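Local coordinates for protein peptidoglycan glycosyltransferase (Eggerthella lenta, PDB 4MNR) that belongs to the penicillin-binding proteins and carries a transpeptidase-family domain of the beta-lactamase clan together with a dimerisation-type domain, at residues Asn107-Leu113 / Tyr341-Asn347; Ser60-Gly64 / Ser73-Lys77; Phe187-Ala193 / Gly260-Phe266. All blocks are in the same frame, centred on the assembly; numbering follows the deposited sequence.

Interaction 1. Residues Asn107-Leu113 / Tyr341-Asn347; sequences NDVTLTL and YLVDSVN
Val109 and Val346 face each other across two antiparallel strands and mark the tightly packed side of this contact. Val109 CG1 meets Val343 CG1 at 4.0 Å, the two side chains crossing at about a right angle. Leu111 CD2 lies 4.0 Å from Val343 CG2. Beyond the strands, Leu113 CD2 touches Leu342 CD1 at 3.8 Å. Helix 80-84 borders this apolar side through Leu83 on Val109 and Thr82 on Val346. The pairing of strands 108-111 and 343-347 joins early and late parts of the chain within a mixed sheet. A classic beta bulge interrupts it, because Asp344 and Ser345 both face Thr110. Thr110 O accepts a firm bond from Asp344 N (2.8 Å) and a weak one from Ser345 N (3.3 Å). Thr110 N donates almost straight to Ser345 O, with an N-H...O angle of 172°. The other face is looser and more polar, with Asp108, Thr110 and Asn347 partly exposed. There Thr110 CB meets Ser345 OG, and Asp108 OD1 is held by Thr29 N. At the bulged end, Thr112 N reaches Leu342 O at 2.8 Å from 45° above the carbonyl plane. The hydroxyl of Thr112 sits between its backbone N and carbonyl carbon (chi1 49°) and bonds to Ile142 O. This leaves its methyl CG2 to meet Tyr341 CE2 obliquely, at 3.5 Å.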
ATOM      1  N   ASN A 107      19.176  21.026 -10.131  1.00 21.80           N
ATOM      2  CA  ASN A 107      18.048  20.749 -11.002  1.00 22.82           C
ATOM      3  C   ASN A 107      16.742  20.644 -10.224  1.00 22.14           C
ATOM      4  O   ASN A 107      16.739  20.307  -9.047  1.00 19.74           O
ATOM      5  CB  ASN A 107      18.304  19.461 -11.787  1.00 22.34           C
ATOM      6  CG  ASN A 107      19.552  19.548 -12.649  1.00 28.82           C
ATOM      7  OD1 ASN A 107      19.732  20.506 -13.394  1.00 28.61           O
ATOM      8  ND2 ASN A 107      20.432  18.563 -12.529  1.00 31.48           N
ATOM      9  N   ASP A 108      15.636  20.942 -10.892  1.00 18.43           N
ATOM     10  CA  ASP A 108      14.329  20.925 -10.261  1.00 18.06           C
ATOM     11  C   ASP A 108      13.682  19.573 -10.490  1.00 17.03           C
ATOM     12  O   ASP A 108      13.720  19.031 -11.597  1.00 18.07           O
ATOM     13  CB  ASP A 108      13.436  22.030 -10.832  1.00 18.79           C
ATOM     14  CG  ASP A 108      13.962  23.425 -10.542  1.00 32.16           C
ATOM     15  OD1 ASP A 108      14.680  23.619  -9.533  1.00 29.20           O
ATOM     16  OD2 ASP A 108      13.651  24.339 -11.335  1.00 35.17           O
ATOM     17  N   VAL A 109      13.081  19.035  -9.436  1.00 14.55           N
ATOM     18  CA  VAL A 109      12.477  17.709  -9.481  1.00 15.85           C
ATOM     19  C   VAL A 109      10.958  17.813  -9.407  1.00 15.36           C
ATOM     20  O   VAL A 109      10.428  18.437  -8.491  1.00 17.18           O
ATOM     21  CB  VAL A 109      12.990  16.862  -8.305  1.00 14.49           C
ATOM     22  CG1 VAL A 109      12.224  15.544  -8.211  1.00 16.11           C
ATOM     23  CG2 VAL A 109      14.475  16.603  -8.466  1.00 16.48           C
ATOM     24  N   THR A 110      10.267  17.216 -10.381  1.00 13.70           N
ATOM     25  CA  THR A 110       8.803  17.185 -10.395  1.00 12.05           C
ATOM     26  C   THR A 110       8.293  15.798 -10.040  1.00 12.77           C
ATOM     27  O   THR A 110       8.635  14.815 -10.701  1.00 12.72           O
ATOM     28  CB  THR A 110       8.237  17.593 -11.778  1.00 14.64           C
ATOM     29  OG1 THR A 110       8.647  18.929 -12.087  1.00 20.18           O
ATOM     30  CG2 THR A 110       6.708  17.537 -11.773  1.00 14.83           C
ATOM     31  N   LEU A 111       7.489  15.722  -8.985  1.00 10.17           N
ATOM     32  CA  LEU A 111       6.944  14.450  -8.523  1.00 10.13           C
ATOM     33  C   LEU A 111       5.674  14.106  -9.285  1.00 10.25           C
ATOM     34  O   LEU A 111       5.100  14.957  -9.978  1.00 11.21           O
ATOM     35  CB  LEU A 111       6.624  14.510  -7.029  1.00  9.84           C
ATOM     36  CG  LEU A 111       7.785  14.888  -6.107  1.00 11.50           C
ATOM     37  CD1 LEU A 111       7.334  14.837  -4.650  1.00 14.30           C
ATOM     38  CD2 LEU A 111       8.992  13.975  -6.343  1.00 12.06           C
ATOM     39  N   THR A 112       5.240  12.856  -9.127  1.00 10.10           N
ATOM     40  CA  THR A 112       3.984  12.384  -9.709  1.00  9.26           C
ATOM     41  C   THR A 112       2.755  12.778  -8.877  1.00 10.08           C
ATOM     42  O   THR A 112       1.619  12.651  -9.347  1.00 10.29           O
ATOM     43  CB  THR A 112       3.979  10.849  -9.830  1.00  7.42           C
ATOM     44  OG1 THR A 112       4.396  10.283  -8.583  1.00  9.35           O
ATOM     45  CG2 THR A 112       4.951  10.384 -10.928  1.00 10.70           C
ATOM     46  N   LEU A 113       2.984  13.241  -7.648  1.00  9.67           N
ATOM     47  CA  LEU A 113       1.887  13.510  -6.719  1.00  9.21           C
ATOM     48  C   LEU A 113       0.942  14.584  -7.231  1.00  9.11           C
ATOM     49  O   LEU A 113       1.380  15.574  -7.833  1.00 11.07           O
ATOM     50  CB  LEU A 113       2.437  13.978  -5.375  1.00 10.86           C
ATOM     51  CG  LEU A 113       3.423  13.068  -4.650  1.00 10.55           C
ATOM     52  CD1 LEU A 113       3.823  13.736  -3.341  1.00 13.70           C
ATOM     53  CD2 LEU A 113       2.837  11.673  -4.417  1.00 11.49           C
ATOM     54  N   TYR A 341       6.512   4.555  -9.355  1.00  9.59           N
ATOM     55  CA  TYR A 341       7.465   5.655  -9.408  1.00 10.83           C
ATOM     56  C   TYR A 341       6.885   6.958  -8.879  1.00 11.34           C
ATOM     57  O   TYR A 341       5.667   7.157  -8.891  1.00 10.72           O
ATOM     58  CB  TYR A 341       8.038   5.843 -10.815  1.00 10.96           C
ATOM     59  CG  TYR A 341       7.089   6.369 -11.867  1.00 10.27           C
ATOM     60  CD1 TYR A 341       6.180   5.527 -12.489  1.00  9.02           C
ATOM     61  CD2 TYR A 341       7.135   7.700 -12.267  1.00 11.49           C
ATOM     62  CE1 TYR A 341       5.326   5.982 -13.461  1.00 12.95           C
ATOM     63  CE2 TYR A 341       6.287   8.170 -13.255  1.00 11.13           C
ATOM     64  CZ  TYR A 341       5.383   7.307 -13.845  1.00 11.81           C
ATOM     65  OH  TYR A 341       4.539   7.761 -14.827  1.00 13.90           O
ATOM     66  N   LEU A 342       7.786   7.830  -8.436  1.00 11.45           N
ATOM     67  CA  LEU A 342       7.431   9.033  -7.711  1.00 10.18           C
ATOM     68  C   LEU A 342       7.948  10.291  -8.411  1.00 10.94           C
ATOM     69  O   LEU A 342       7.459  11.386  -8.160  1.00 12.98           O
ATOM     70  CB  LEU A 342       8.045   8.926  -6.313  1.00 17.20           C
ATOM     71  CG  LEU A 342       7.505   9.669  -5.106  1.00 21.69           C
ATOM     72  CD1 LEU A 342       5.991   9.707  -5.109  1.00 15.42           C
ATOM     73  CD2 LEU A 342       8.030   8.967  -3.851  1.00 13.46           C
ATOM     74  N   VAL A 343       8.957  10.143  -9.274  1.00 11.42           N
ATOM     75  CA  VAL A 343       9.520  11.301  -9.981  1.00 12.27           C
ATOM     76  C   VAL A 343       9.142  11.285 -11.444  1.00 12.96           C
ATOM     77  O   VAL A 343       9.483  10.343 -12.157  1.00 12.11           O
ATOM     78  CB  VAL A 343      11.061  11.384  -9.837  1.00 13.17           C
ATOM     79  CG1 VAL A 343      11.637  12.520 -10.720  1.00 15.37           C
ATOM     80  CG2 VAL A 343      11.415  11.594  -8.381  1.00 19.02           C
ATOM     81  N   ASP A 344       8.437  12.328 -11.889  1.00 12.47           N
ATOM     82  CA  ASP A 344       7.980  12.400 -13.273  1.00 13.22           C
ATOM     83  C   ASP A 344       9.071  12.931 -14.176  1.00 14.73           C
ATOM     84  O   ASP A 344       9.242  12.481 -15.317  1.00 17.85           O
ATOM     85  CB  ASP A 344       6.766  13.322 -13.397  1.00 16.36           C
ATOM     86  CG  ASP A 344       6.349  13.539 -14.846  1.00 21.15           C
ATOM     87  OD1 ASP A 344       5.684  12.645 -15.412  1.00 24.72           O
ATOM     88  OD2 ASP A 344       6.675  14.599 -15.416  1.00 22.69           O
ATOM     89  N   SER A 345       9.792  13.927 -13.687  1.00 14.36           N
ATOM     90  CA  SER A 345      10.785  14.568 -14.538  1.00 15.47           C
ATOM     91  C   SER A 345      11.784  15.381 -13.741  1.00 16.33           C
ATOM     92  O   SER A 345      11.523  15.777 -12.605  1.00 16.94           O
ATOM     93  CB  SER A 345      10.103  15.476 -15.564  1.00 21.53           C
ATOM     94  OG  SER A 345       9.295  16.438 -14.908  1.00 21.86           O
ATOM     95  N   VAL A 346      12.929  15.638 -14.357  1.00 17.34           N
ATOM     96  CA  VAL A 346      13.895  16.554 -13.773  1.00 18.42           C
ATOM     97  C   VAL A 346      14.270  17.570 -14.830  1.00 19.61           C
ATOM     98  O   VAL A 346      14.549  17.205 -15.969  1.00 20.41           O
ATOM     99  CB  VAL A 346      15.157  15.827 -13.295  1.00 20.01           C
ATOM    100  CG1 VAL A 346      16.155  16.824 -12.745  1.00 20.05           C
ATOM    101  CG2 VAL A 346      14.818  14.786 -12.243  1.00 19.28           C
ATOM    102  N   ASN A 347      14.249  18.845 -14.449  1.00 20.40           N
ATOM    103  CA  ASN A 347      14.574  19.929 -15.364  1.00 21.69           C
ATOM    104  C   ASN A 347      15.727  20.781 -14.851  1.00 23.04           C
ATOM    105  O   ASN A 347      15.832  21.043 -13.657  1.00 23.04           O
ATOM    106  CB  ASN A 347      13.341  20.794 -15.629  1.00 34.44           C
ATOM    107  CG  ASN A 347      12.246  20.034 -16.354  1.00 36.17           C
ATOM    108  OD1 ASN A 347      12.128  20.112 -17.577  1.00 41.29           O
ATOM    109  ND2 ASN A 347      11.441  19.290 -15.604  1.00 35.35           N
TER

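Interaction 2. Residues Ser60-Gly64 / Ser73-Lys77; sequences SHVVG and SGIEK
Gly64 and Gly74 both have positive phi, 74° and 58°, and their bare backbones come together with CA atoms 4.0 Å apart. Gly64 follows helix 60-63, and Gly74 leads into the first turn of helix 74-78. The two short helices flank strands 66-67 and 71-72, in the dimerisation-type part of the protein. Gly64 CA also makes a CA-H...O contact with Ser73 O at 3.3 Å. The Ile75 side chain is turned so that CG1 lies beside its own backbone N (chi1 -68°). This sets CG1 next to Val62 O and 3.9 Å from Val62 CG1. The Val62 and Ile75 side chains run side by side and point the same way. Two backbone bonds then tie the C-terminal end of helix 60-63 to the start of the next helix. Ile75 N donates to Val62 O at 2.8 Å, nearly in line with the carbonyl bond, and Glu76 N donates to Val63 O at 3.1 Å. Glu76 bends at its second torsion, and its CG lies 3.3 Å from Val63 O. Its carboxylate makes salt bridges to Arg51 and Arg27 and a hydrogen bond to Tyr53. A water donates a hydrogen bond to His61 O at 2.8 Å and also bonds Ser73 OG. Val63, Ile75 and Glu76 rest on Ile30 of strand 30-31, while Val62 packs on Met145 of strand 142-148.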
ATOM      1  N   SER A  60       4.951  15.458   3.671  1.00 10.40           N
ATOM      2  CA  SER A  60       6.174  15.667   4.443  1.00 12.22           C
ATOM      3  C   SER A  60       7.161  14.507   4.406  1.00 10.94           C
ATOM      4  O   SER A  60       8.361  14.719   4.234  1.00 12.65           O
ATOM      5  CB  SER A  60       5.845  16.005   5.894  1.00 13.56           C
ATOM      6  OG  SER A  60       5.214  17.261   5.947  1.00 14.76           O
ATOM      7  N   HIS A  61       6.675  13.288   4.598  1.00  9.95           N
ATOM      8  CA  HIS A  61       7.589  12.148   4.649  1.00 13.21           C
ATOM      9  C   HIS A  61       8.248  11.906   3.310  1.00 11.73           C
ATOM     10  O   HIS A  61       9.402  11.494   3.246  1.00 15.88           O
ATOM     11  CB  HIS A  61       6.855  10.891   5.095  1.00 13.36           C
ATOM     12  CG  HIS A  61       6.284  11.003   6.467  1.00 13.27           C
ATOM     13  ND1 HIS A  61       5.053  11.570   6.711  1.00 13.40           N
ATOM     14  CD2 HIS A  61       6.787  10.650   7.673  1.00 14.00           C
ATOM     15  CE1 HIS A  61       4.819  11.554   8.012  1.00 11.82           C
ATOM     16  NE2 HIS A  61       5.852  10.998   8.617  1.00 12.54           N
ATOM     17  N   VAL A  62       7.498  12.147   2.238  1.00 10.51           N
ATOM     18  CA  VAL A  62       8.014  11.970   0.886  1.00 11.38           C
ATOM     19  C   VAL A  62       9.079  13.016   0.539  1.00 11.15           C
ATOM     20  O   VAL A  62      10.166  12.667   0.054  1.00 13.86           O
ATOM     21  CB  VAL A  62       6.882  12.016  -0.157  1.00 10.65           C
ATOM     22  CG1 VAL A  62       7.447  12.170  -1.562  1.00 10.26           C
ATOM     23  CG2 VAL A  62       6.030  10.751  -0.079  1.00 13.71           C
ATOM     24  N   VAL A  63       8.788  14.286   0.817  1.00 11.84           N
ATOM     25  CA  VAL A  63       9.714  15.360   0.464  1.00 13.11           C
ATOM     26  C   VAL A  63      11.024  15.227   1.244  1.00 15.57           C
ATOM     27  O   VAL A  63      12.115  15.347   0.681  1.00 13.37           O
ATOM     28  CB  VAL A  63       9.078  16.783   0.610  1.00 15.54           C
ATOM     29  CG1 VAL A  63       8.672  17.083   2.036  1.00 20.59           C
ATOM     30  CG2 VAL A  63      10.049  17.870   0.114  1.00 17.80           C
ATOM     31  N   GLY A  64      10.913  14.905   2.527  1.00 14.18           N
ATOM     32  CA  GLY A  64      12.078  14.768   3.372  1.00 14.15           C
ATOM     33  C   GLY A  64      12.668  16.120   3.717  1.00 17.53           C
ATOM     34  O   GLY A  64      12.040  17.163   3.533  1.00 17.63           O
ATOM     35  N   SER A  73      16.679  13.157   4.149  1.00 19.01           N
ATOM     36  CA  SER A  73      15.759  12.033   4.067  1.00 20.13           C
ATOM     37  C   SER A  73      14.826  12.244   2.880  1.00 16.36           C
ATOM     38  O   SER A  73      14.862  13.302   2.233  1.00 16.90           O
ATOM     39  CB  SER A  73      14.934  11.920   5.344  1.00 25.89           C
ATOM     40  OG  SER A  73      14.091  13.051   5.475  1.00 29.42           O
ATOM     41  N   GLY A  74      13.992  11.249   2.597  1.00 12.95           N
ATOM     42  CA  GLY A  74      12.997  11.367   1.540  1.00 12.87           C
ATOM     43  C   GLY A  74      13.585  11.673   0.170  1.00 11.09           C
ATOM     44  O   GLY A  74      14.651  11.163  -0.191  1.00 12.86           O
ATOM     45  N   ILE A  75      12.888  12.503  -0.599  1.00 12.35           N
ATOM     46  CA  ILE A  75      13.335  12.858  -1.946  1.00 12.34           C
ATOM     47  C   ILE A  75      14.593  13.726  -1.883  1.00 13.72           C
ATOM     48  O   ILE A  75      15.475  13.617  -2.735  1.00 14.34           O
ATOM     49  CB  ILE A  75      12.201  13.557  -2.752  1.00 12.18           C
ATOM     50  CG1 ILE A  75      11.078  12.562  -3.064  1.00 12.96           C
ATOM     51  CG2 ILE A  75      12.731  14.199  -4.037  1.00 14.03           C
ATOM     52  CD1 ILE A  75      11.434  11.505  -4.108  1.00 14.38           C
ATOM     53  N   GLU A  76      14.697  14.563  -0.852  1.00 12.92           N
ATOM     54  CA  GLU A  76      15.897  15.387  -0.658  1.00 15.51           C
ATOM     55  C   GLU A  76      17.156  14.524  -0.617  1.00 19.29           C
ATOM     56  O   GLU A  76      18.219  14.918  -1.108  1.00 19.37           O
ATOM     57  CB  GLU A  76      15.803  16.191   0.646  1.00 18.48           C
ATOM     58  CG  GLU A  76      14.733  17.282   0.667  1.00 15.86           C
ATOM     59  CD  GLU A  76      15.214  18.603   0.069  1.00 16.64           C
ATOM     60  OE1 GLU A  76      14.800  19.666   0.575  1.00 18.61           O
ATOM     61  OE2 GLU A  76      15.994  18.589  -0.904  1.00 17.70           O
ATOM     62  N   LYS A  77      17.030  13.351   0.002  1.00 16.93           N
ATOM     63  CA  LYS A  77      18.118  12.377   0.054  1.00 17.97           C
ATOM     64  C   LYS A  77      18.287  11.618  -1.263  1.00 15.35           C
ATOM     65  O   LYS A  77      19.387  11.564  -1.820  1.00 19.10           O
ATOM     66  CB  LYS A  77      17.889  11.388   1.203  1.00 21.12           C
ATOM     67  CG  LYS A  77      18.961  10.316   1.353  1.00 27.49           C
ATOM     68  CD  LYS A  77      18.542   9.302   2.409  1.00 31.07           C
ATOM     69  CE  LYS A  77      19.666   8.338   2.737  1.00 39.38           C
ATOM     70  NZ  LYS A  77      19.380   6.971   2.232  1.00 42.48           N
TER
HETATM   71  O   HOH W   1      11.479  11.889   5.013  1.00 21.66           O

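Interaction 3. Residues Phe187-Ala193 / Gly260-Phe266; sequences FKIVTLA and GAESFGF
This is a buried apolar contact between the start of helix 188-197 and the C-terminal end of helix 242-263. Three phenylalanines and Val190 carry most of it. With CG swung opposite its backbone N (chi1 -176°), the Phe187 ring turns its edge to the face of Phe266. The pair is an offset edge-to-face stack, with planes at 87° and ring centroids 5.5 Å apart. Phe187 CZ also touches Ala261 CB at 4.1 Å. Val190 fits between helix and ring. Its CG1 rests on Ala261 CA at 3.8 Å, and its CG2 makes a CH-pi contact over one face of Phe264. Ala193 CB meets the edge of the same ring, 3.8 Å from Phe264 CZ. The backbone after helix 242-263 places the two rings. Ala261 O accepts from both Phe264 N and Phe266 N, which reach it from opposite faces of its plane. Pro317 and helix 321-332 border the rings. Gly265, with positive phi, completes a Schellman motif at the helix end. At the start of helix 188-197, Phe187 and Lys188 belong to a Ser-Thr-Phe-Lys sequence that fits the SxxK motif of penicillin-binding proteins, and Lys188 NZ bonds Ser240 and Asn242.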
ATOM      1  N   PHE A 187      -5.126  -9.511   1.849  1.00  9.33           N
ATOM      2  CA  PHE A 187      -4.281 -10.468   1.144  1.00  7.30           C
ATOM      3  C   PHE A 187      -5.098 -11.549   0.434  1.00  9.97           C
ATOM      4  O   PHE A 187      -4.580 -12.264  -0.426  1.00  9.92           O
ATOM      5  CB  PHE A 187      -3.312 -11.113   2.152  1.00  8.31           C
ATOM      6  CG  PHE A 187      -2.316 -12.057   1.546  1.00 10.92           C
ATOM      7  CD1 PHE A 187      -1.155 -11.589   0.933  1.00  9.31           C
ATOM      8  CD2 PHE A 187      -2.504 -13.420   1.648  1.00  7.90           C
ATOM      9  CE1 PHE A 187      -0.230 -12.466   0.388  1.00 11.02           C
ATOM     10  CE2 PHE A 187      -1.583 -14.314   1.098  1.00 11.37           C
ATOM     11  CZ  PHE A 187      -0.440 -13.829   0.470  1.00 11.92           C
ATOM     12  N   LYS A 188      -6.369 -11.690   0.803  1.00  8.51           N
ATOM     13  CA  LYS A 188      -7.216 -12.666   0.121  1.00  8.45           C
ATOM     14  C   LYS A 188      -7.297 -12.380  -1.385  1.00  9.52           C
ATOM     15  O   LYS A 188      -7.593 -13.280  -2.169  1.00 12.58           O
ATOM     16  CB  LYS A 188      -8.610 -12.734   0.761  1.00  7.61           C
ATOM     17  CG  LYS A 188      -8.591 -13.344   2.156  1.00  8.60           C
ATOM     18  CD  LYS A 188      -9.942 -13.266   2.845  1.00  9.65           C
ATOM     19  CE  LYS A 188      -9.821 -13.818   4.284  1.00 13.25           C
ATOM     20  NZ  LYS A 188     -11.018 -13.487   5.070  1.00 19.07           N
ATOM     21  N   ILE A 189      -7.005 -11.150  -1.794  1.00  9.54           N
ATOM     22  CA  ILE A 189      -6.915 -10.859  -3.228  1.00  9.12           C
ATOM     23  C   ILE A 189      -5.858 -11.773  -3.867  1.00 10.29           C
ATOM     24  O   ILE A 189      -6.079 -12.362  -4.930  1.00 10.85           O
ATOM     25  CB  ILE A 189      -6.511  -9.398  -3.489  1.00  9.84           C
ATOM     26  CG1 ILE A 189      -7.589  -8.428  -2.991  1.00 12.67           C
ATOM     27  CG2 ILE A 189      -6.240  -9.191  -4.977  1.00 11.52           C
ATOM     28  CD1 ILE A 189      -7.160  -6.977  -3.068  1.00 13.29           C
ATOM     29  N   VAL A 190      -4.713 -11.913  -3.199  1.00  9.50           N
ATOM     30  CA  VAL A 190      -3.634 -12.784  -3.686  1.00 10.92           C
ATOM     31  C   VAL A 190      -4.021 -14.264  -3.674  1.00  9.70           C
ATOM     32  O   VAL A 190      -3.828 -14.968  -4.668  1.00 11.04           O
ATOM     33  CB  VAL A 190      -2.322 -12.592  -2.886  1.00 10.98           C
ATOM     34  CG1 VAL A 190      -1.234 -13.559  -3.374  1.00 12.25           C
ATOM     35  CG2 VAL A 190      -1.841 -11.161  -3.013  1.00 12.86           C
ATOM     36  N   THR A 191      -4.570 -14.728  -2.556  1.00  9.23           N
ATOM     37  CA  THR A 191      -5.018 -16.110  -2.447  1.00  8.45           C
ATOM     38  C   THR A 191      -6.055 -16.477  -3.507  1.00  9.93           C
ATOM     39  O   THR A 191      -5.921 -17.495  -4.182  1.00 11.21           O
ATOM     40  CB  THR A 191      -5.564 -16.389  -1.053  1.00 10.98           C
ATOM     41  OG1 THR A 191      -4.588 -15.958  -0.100  1.00 11.29           O
ATOM     42  CG2 THR A 191      -5.813 -17.888  -0.857  1.00  9.58           C
ATOM     43  N   LEU A 192      -7.070 -15.632  -3.653  1.00 11.01           N
ATOM     44  CA  LEU A 192      -8.121 -15.839  -4.661  1.00  7.96           C
ATOM     45  C   LEU A 192      -7.553 -15.847  -6.072  1.00 11.65           C
ATOM     46  O   LEU A 192      -7.853 -16.734  -6.880  1.00 12.11           O
ATOM     47  CB  LEU A 192      -9.160 -14.730  -4.544  1.00 10.56           C
ATOM     48  CG  LEU A 192     -10.291 -14.808  -5.571  1.00 12.55           C
ATOM     49  CD1 LEU A 192     -11.085 -16.108  -5.401  1.00 14.48           C
ATOM     50  CD2 LEU A 192     -11.187 -13.584  -5.447  1.00 12.98           C
ATOM     51  N   ALA A 193      -6.740 -14.845  -6.390  1.00 11.56           N
ATOM     52  CA  ALA A 193      -6.157 -14.770  -7.728  1.00  8.35           C
ATOM     53  C   ALA A 193      -5.312 -15.999  -8.042  1.00 12.56           C
ATOM     54  O   ALA A 193      -5.334 -16.509  -9.151  1.00 13.00           O
ATOM     55  CB  ALA A 193      -5.324 -13.487  -7.881  1.00  9.33           C
ATOM     56  N   GLY A 260       2.368 -17.988  -5.628  1.00 15.58           N
ATOM     57  CA  GLY A 260       1.374 -16.988  -5.968  1.00 15.77           C
ATOM     58  C   GLY A 260       1.692 -15.636  -5.354  1.00 12.06           C
ATOM     59  O   GLY A 260       1.566 -14.592  -6.012  1.00 13.84           O
ATOM     60  N   ALA A 261       2.095 -15.647  -4.086  1.00 12.45           N
ATOM     61  CA  ALA A 261       2.448 -14.410  -3.411  1.00 10.58           C
ATOM     62  C   ALA A 261       3.679 -13.800  -4.082  1.00 11.62           C
ATOM     63  O   ALA A 261       3.766 -12.576  -4.252  1.00 11.65           O
ATOM     64  CB  ALA A 261       2.722 -14.673  -1.938  1.00 11.72           C
ATOM     65  N   GLU A 262       4.635 -14.646  -4.450  1.00 13.03           N
ATOM     66  CA  GLU A 262       5.847 -14.140  -5.078  1.00 15.39           C
ATOM     67  C   GLU A 262       5.546 -13.495  -6.436  1.00 15.89           C
ATOM     68  O   GLU A 262       6.220 -12.540  -6.846  1.00 16.58           O
ATOM     69  CB  GLU A 262       6.925 -15.226  -5.154  1.00 16.52           C
ATOM     70  CG  GLU A 262       7.532 -15.499  -3.767  1.00 17.88           C
ATOM     71  CD  GLU A 262       8.574 -16.593  -3.743  1.00 27.41           C
ATOM     72  OE1 GLU A 262       8.713 -17.310  -4.758  1.00 32.13           O
ATOM     73  OE2 GLU A 262       9.251 -16.730  -2.691  1.00 24.68           O
ATOM     74  N   SER A 263       4.527 -14.002  -7.122  0.50 13.07           N
ATOM     75  CA  SER A 263       4.122 -13.422  -8.405  0.50 14.13           C
ATOM     76  C   SER A 263       3.619 -11.985  -8.262  0.50 13.09           C
ATOM     77  O   SER A 263       3.652 -11.215  -9.226  0.50 14.00           O
ATOM     78  CB  SER A 263       3.055 -14.290  -9.085  0.50 17.90           C
ATOM     79  OG  SER A 263       3.553 -15.588  -9.371  0.50 20.48           O
ATOM     80  N   PHE A 264       3.156 -11.631  -7.063  1.00 11.09           N
ATOM     81  CA  PHE A 264       2.661 -10.290  -6.784  1.00 11.60           C
ATOM     82  C   PHE A 264       3.728  -9.434  -6.128  1.00 12.03           C
ATOM     83  O   PHE A 264       3.469  -8.288  -5.774  1.00 15.32           O
ATOM     84  CB  PHE A 264       1.450 -10.335  -5.846  1.00 12.47           C
ATOM     85  CG  PHE A 264       0.150 -10.642  -6.532  1.00 11.80           C
ATOM     86  CD1 PHE A 264      -0.702  -9.610  -6.911  1.00 12.15           C
ATOM     87  CD2 PHE A 264      -0.244 -11.947  -6.751  1.00 12.60           C
ATOM     88  CE1 PHE A 264      -1.916  -9.876  -7.516  1.00 10.40           C
ATOM     89  CE2 PHE A 264      -1.458 -12.226  -7.358  1.00 13.18           C
ATOM     90  CZ  PHE A 264      -2.294 -11.192  -7.753  1.00 11.61           C
ATOM     91  N   GLY A 265       4.917  -9.982  -5.941  1.00 13.19           N
ATOM     92  CA  GLY A 265       6.010  -9.159  -5.460  1.00 14.70           C
ATOM     93  C   GLY A 265       6.545  -9.479  -4.081  1.00 13.42           C
ATOM     94  O   GLY A 265       7.526  -8.872  -3.646  1.00 13.00           O
ATOM     95  N   PHE A 266       5.926 -10.424  -3.384  1.00 11.49           N
ATOM     96  CA  PHE A 266       6.476 -10.840  -2.099  1.00  9.24           C
ATOM     97  C   PHE A 266       7.848 -11.496  -2.288  1.00 12.73           C
ATOM     98  O   PHE A 266       8.092 -12.196  -3.276  1.00 13.84           O
ATOM     99  CB  PHE A 266       5.486 -11.751  -1.350  1.00 10.36           C
ATOM    100  CG  PHE A 266       4.309 -11.008  -0.777  1.00 10.32           C
ATOM    101  CD1 PHE A 266       3.264 -10.609  -1.593  1.00 10.59           C
ATOM    102  CD2 PHE A 266       4.264 -10.679   0.571  1.00 12.73           C
ATOM    103  CE1 PHE A 266       2.183  -9.908  -1.086  1.00 12.69           C
ATOM    104  CE2 PHE A 266       3.185  -9.982   1.100  1.00 13.78           C
ATOM    105  CZ  PHE A 266       2.138  -9.586   0.275  1.00 10.87           C
TER

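Overall arrangement
Interactions 1 and 2 adjoin each other, with centres 13 Å apart. They share an apolar patch where Leu111 and Leu342 of interaction 1 meet Val62 and Ile75 of interaction 2. Interaction 3 lies apart, about 31 Å from interaction 1 and 30 Å from interaction 2 between centres. Along the chain, interaction 2 closes first. Strand 108-111 follows, then both segments of interaction 3, and strand 343-347 comes back last to complete interaction 1. The chain thus leaves the mixed sheet, builds much of the transpeptidase-family domain, and returns. Interaction 1 thus probably helps tie that domain to the dimerisation-type region holding interaction 2, while interaction 3 packs helices within the transpeptidase-family domain.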